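Local coordinates for universal stress protein (Mycobacterium smegmatis, PDB 5AHW) that binds cyclic AMP as a universal stress protein of the nucleotide-binding type and probably takes part in cAMP-linked signalling, at residues K34-T39 against E87-V92. Sequence-based numbering, arbitrary orientation.
Sequences KLIIAT and EERPVV. With CMP (adenosine-3',5'-cyclic-monophosphate), chain K.
Ile37 is gripped by both its backbone N and its O, which turn to the same neighbouring strand: its N donates to Glu87 O at 2.9 Å, and its O accepts from Arg89 N at 2.8 Å. These bonds belong to a parallel ladder in the five-stranded sheet of the universal stress protein fold, where 87-92 is part of an outermost strand of the chain and 34-39 lies one strand further in, against strand 6-10. Between the two segments the bonds run from Glu87 N to Leu35 O, through a longer one from Thr39 N to Arg89 O (3.2 Å), to Val91 N on Thr39 O.

From Leu35 to Thr39 the inner strand is buried. Ala38 packs on Leu99 and Leu102 of helix 95-105, while on the other face Thr39 meets Ile70 and Leu71 of helix 65-80 and its OG1 bonds to Thr11 O. Packing is close where Ile36 CG2 lies 3.3 Å from Arg89 CG, the two side chains running alongside each other in the same direction.

On the same face as Ile36, the partly exposed side chains of Glu87 and Arg89, with Lys34, form a looser, polar margin. Glu87 extends from a CG anti to its own N (chi1 -174°), placing its carboxylate between Lys34 and Arg89; Lys34 NZ forms a salt bridge with OE1, whose position is uncertain, whereas the link from OE2 to the in-plane edge of the Arg89 guanidinium is long, 3.8 Å to NH1.

The inner strand also borders the cyclic AMP pocket, Ala38 O lying 3.5 Å from C2 of the adenine.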
ATOM      1  N   LYS B  34     -14.990  -2.754   6.709  1.00 43.32           N
ATOM      2  CA  LYS B  34     -15.858  -2.285   5.659  1.00 43.39           C
ATOM      3  C   LYS B  34     -14.988  -1.989   4.411  1.00 40.29           C
ATOM      4  O   LYS B  34     -14.000  -1.263   4.511  1.00 38.07           O
ATOM      5  CB  LYS B  34     -16.551  -1.020   6.138  1.00 46.31           C
ATOM      6  CG  LYS B  34     -17.541  -0.430   5.155  1.00 49.84           C
ATOM      7  CD  LYS B  34     -18.422   0.623   5.840  1.00 57.64           C
ATOM      8  CE  LYS B  34     -19.193   1.449   4.803  1.00 64.46           C
ATOM      9  NZ  LYS B  34     -20.428   2.116   5.348  1.00 70.58           N
ATOM     10  N   LEU B  35     -15.374  -2.552   3.270  1.00 38.11           N
ATOM     11  CA  LEU B  35     -14.852  -2.138   2.005  1.00 37.25           C
ATOM     12  C   LEU B  35     -15.792  -1.183   1.206  1.00 36.11           C
ATOM     13  O   LEU B  35     -16.997  -1.473   0.998  1.00 38.00           O
ATOM     14  CB  LEU B  35     -14.587  -3.335   1.167  1.00 37.26           C
ATOM     15  CG  LEU B  35     -13.946  -3.062  -0.182  1.00 36.60           C
ATOM     16  CD1 LEU B  35     -12.509  -2.667  -0.048  1.00 35.77           C
ATOM     17  CD2 LEU B  35     -14.015  -4.333  -1.025  1.00 38.05           C
ATOM     18  N   ILE B  36     -15.214  -0.080   0.734  1.00 34.11           N
ATOM     19  CA  ILE B  36     -15.926   0.900  -0.083  1.00 33.88           C
ATOM     20  C   ILE B  36     -15.280   0.856  -1.472  1.00 33.17           C
ATOM     21  O   ILE B  36     -14.094   1.142  -1.632  1.00 31.61           O
ATOM     22  CB  ILE B  36     -15.883   2.291   0.572  1.00 34.56           C
ATOM     23  CG1 ILE B  36     -16.587   2.258   1.937  1.00 37.52           C
ATOM     24  CG2 ILE B  36     -16.617   3.327  -0.279  1.00 34.94           C
ATOM     25  CD1 ILE B  36     -16.530   3.543   2.748  1.00 38.01           C
ATOM     26  N   ILE B  37     -16.048   0.433  -2.465  1.00 33.49           N
ATOM     27  CA  ILE B  37     -15.560   0.446  -3.826  1.00 33.61           C
ATOM     28  C   ILE B  37     -16.036   1.749  -4.461  1.00 33.60           C
ATOM     29  O   ILE B  37     -17.249   2.027  -4.505  1.00 34.32           O
ATOM     30  CB  ILE B  37     -16.094  -0.773  -4.621  1.00 34.66           C
ATOM     31  CG1 ILE B  37     -15.824  -2.085  -3.868  1.00 34.76           C
ATOM     32  CG2 ILE B  37     -15.498  -0.810  -6.043  1.00 33.55           C
ATOM     33  CD1 ILE B  37     -16.310  -3.346  -4.569  1.00 36.06           C
ATOM     34  N   ALA B  38     -15.101   2.535  -4.968  1.00 31.78           N
ATOM     35  CA  ALA B  38     -15.416   3.810  -5.598  1.00 32.01           C
ATOM     36  C   ALA B  38     -15.028   3.870  -7.080  1.00 31.80           C
ATOM     37  O   ALA B  38     -13.975   3.375  -7.485  1.00 31.96           O
ATOM     38  CB  ALA B  38     -14.743   4.949  -4.828  1.00 31.71           C
ATOM     39  N   THR B  39     -15.899   4.449  -7.889  1.00 32.01           N
ATOM     40  CA  THR B  39     -15.622   4.657  -9.281  1.00 33.18           C
ATOM     41  C   THR B  39     -15.927   6.120  -9.583  1.00 32.89           C
ATOM     42  O   THR B  39     -17.095   6.612  -9.418  1.00 31.77           O
ATOM     43  CB  THR B  39     -16.487   3.773 -10.183  1.00 35.66           C
ATOM     44  OG1 THR B  39     -16.158   2.407  -9.964  1.00 38.86           O
ATOM     45  CG2 THR B  39     -16.258   4.086 -11.639  1.00 36.20           C
ATOM     46  N   GLU B  87     -19.641  -1.623   0.133  1.00 44.43           N
ATOM     47  CA  GLU B  87     -20.478  -0.486  -0.171  1.00 44.12           C
ATOM     48  C   GLU B  87     -20.011  -0.041  -1.546  1.00 41.66           C
ATOM     49  O   GLU B  87     -18.807  -0.076  -1.786  1.00 40.06           O
ATOM     50  CB  GLU B  87     -20.199   0.558   0.876  1.00 46.63           C
ATOM     51  CG  GLU B  87     -21.063   1.804   0.847  1.00 51.48           C
ATOM     52  CD  GLU B  87     -20.779   2.751   2.026  1.00 53.90           C
ATOM     53  OE1 GLU B  87     -21.253   2.426   3.136  1.00 56.67           O
ATOM     54  OE2 GLU B  87     -20.081   3.809   1.841  1.00 55.67           O
ATOM     55  N   GLU B  88     -20.917   0.303  -2.471  1.00 40.51           N
ATOM     56  CA  GLU B  88     -20.485   0.843  -3.793  1.00 38.81           C
ATOM     57  C   GLU B  88     -20.727   2.383  -3.812  1.00 39.39           C
ATOM     58  O   GLU B  88     -21.811   2.842  -3.360  1.00 40.33           O
ATOM     59  CB  GLU B  88     -21.267   0.178  -4.914  1.00 39.67           C
ATOM     60  CG  GLU B  88     -21.263  -1.331  -4.968  1.00 40.95           C
ATOM     61  CD  GLU B  88     -22.273  -1.867  -5.958  1.00 43.71           C
ATOM     62  OE1 GLU B  88     -22.852  -1.075  -6.691  1.00 46.95           O
ATOM     63  OE2 GLU B  88     -22.532  -3.074  -6.039  1.00 46.62           O
ATOM     64  N   ARG B  89     -19.749   3.174  -4.264  1.00 36.82           N
ATOM     65  CA  ARG B  89     -19.901   4.642  -4.353  1.00 37.51           C
ATOM     66  C   ARG B  89     -19.586   5.181  -5.760  1.00 36.33           C
ATOM     67  O   ARG B  89     -18.420   5.336  -6.082  1.00 34.38           O
ATOM     68  CB  ARG B  89     -18.950   5.354  -3.393  1.00 38.15           C
ATOM     69  CG  ARG B  89     -19.007   4.925  -1.946  1.00 40.40           C
ATOM     70  CD  ARG B  89     -20.267   5.371  -1.245  1.00 44.69           C
ATOM     71  NE  ARG B  89     -20.332   6.811  -1.418  1.00 47.59           N
ATOM     72  CZ  ARG B  89     -19.953   7.725  -0.529  1.00 46.96           C
ATOM     73  NH1 ARG B  89     -19.578   7.381   0.706  1.00 45.57           N
ATOM     74  NH2 ARG B  89     -19.999   9.005  -0.904  1.00 46.75           N
ATOM     75  N   PRO B  90     -20.604   5.442  -6.592  1.00 36.27           N
ATOM     76  CA  PRO B  90     -20.377   6.153  -7.838  1.00 37.08           C
ATOM     77  C   PRO B  90     -20.074   7.583  -7.489  1.00 37.13           C
ATOM     78  O   PRO B  90     -20.860   8.172  -6.856  1.00 38.04           O
ATOM     79  CB  PRO B  90     -21.733   6.089  -8.547  1.00 38.19           C
ATOM     80  CG  PRO B  90     -22.715   5.758  -7.479  1.00 39.01           C
ATOM     81  CD  PRO B  90     -22.008   5.064  -6.394  1.00 37.57           C
ATOM     82  N   VAL B  91     -18.925   8.122  -7.858  1.00 38.14           N
ATOM     83  CA  VAL B  91     -18.553   9.472  -7.479  1.00 39.38           C
ATOM     84  C   VAL B  91     -18.367  10.347  -8.703  1.00 38.32           C
ATOM     85  O   VAL B  91     -17.671   9.971  -9.653  1.00 36.28           O
ATOM     86  CB  VAL B  91     -17.259   9.492  -6.650  1.00 40.48           C
ATOM     87  CG1 VAL B  91     -16.823  10.949  -6.411  1.00 43.15           C
ATOM     88  CG2 VAL B  91     -17.520   8.801  -5.350  1.00 41.86           C
ATOM     89  N   VAL B  92     -18.979  11.522  -8.683  1.00 39.94           N
ATOM     90  CA  VAL B  92     -18.869  12.482  -9.803  1.00 40.07           C
ATOM     91  C   VAL B  92     -17.614  13.296  -9.615  1.00 39.61           C
ATOM     92  O   VAL B  92     -17.381  13.793  -8.524  1.00 41.55           O
ATOM     93  CB  VAL B  92     -20.041  13.424  -9.856  1.00 43.30           C
ATOM     94  CG1 VAL B  92     -19.817  14.448 -10.978  1.00 43.34           C
ATOM     95  CG2 VAL B  92     -21.320  12.603 -10.070  1.00 44.37           C
TER
HETATM   96  P   CMP K1148      -5.185   0.275 -12.116  1.00 30.68           P
HETATM   97  O1P CMP K1148      -4.651  -1.115 -11.793  1.00 30.29           O
HETATM   98  O2P CMP K1148      -5.889   0.266 -13.392  1.00 27.24           O
HETATM   99  O5' CMP K1148      -4.114   1.430 -12.003  1.00 28.45           O
HETATM  100  C5' CMP K1148      -4.401   2.835 -11.796  1.00 32.74           C
HETATM  101  C4' CMP K1148      -5.462   2.902 -10.734  1.00 28.98           C
HETATM  102  O4' CMP K1148      -6.002   4.198 -10.541  1.00 33.95           O
HETATM  103  C3' CMP K1148      -6.654   2.068 -11.021  1.00 30.23           C
HETATM  104  O3' CMP K1148      -6.262   0.703 -10.977  1.00 28.99           O
HETATM  105  C2' CMP K1148      -7.655   2.560  -9.965  1.00 30.09           C
HETATM  106  O2' CMP K1148      -7.411   2.043  -8.650  1.00 29.70           O
HETATM  107  C1' CMP K1148      -7.318   4.060  -9.994  1.00 29.50           C
HETATM  108  N9  CMP K1148      -8.308   4.704 -10.891  1.00 32.03           N
HETATM  109  C8  CMP K1148      -8.129   5.073 -12.174  1.00 31.23           C
HETATM  110  N7  CMP K1148      -9.266   5.559 -12.696  1.00 29.27           N
HETATM  111  C5  CMP K1148     -10.175   5.522 -11.751  1.00 31.18           C
HETATM  112  C6  CMP K1148     -11.586   5.925 -11.612  1.00 31.36           C
HETATM  113  N6  CMP K1148     -12.216   6.465 -12.646  1.00 30.39           N
HETATM  114  N1  CMP K1148     -12.203   5.722 -10.440  1.00 29.28           N
HETATM  115  C2  CMP K1148     -11.588   5.177  -9.384  1.00 30.83           C
HETATM  116  N3  CMP K1148     -10.303   4.769  -9.435  1.00 31.13           N
HETATM  117  C4  CMP K1148      -9.568   4.924 -10.567  1.00 32.02           C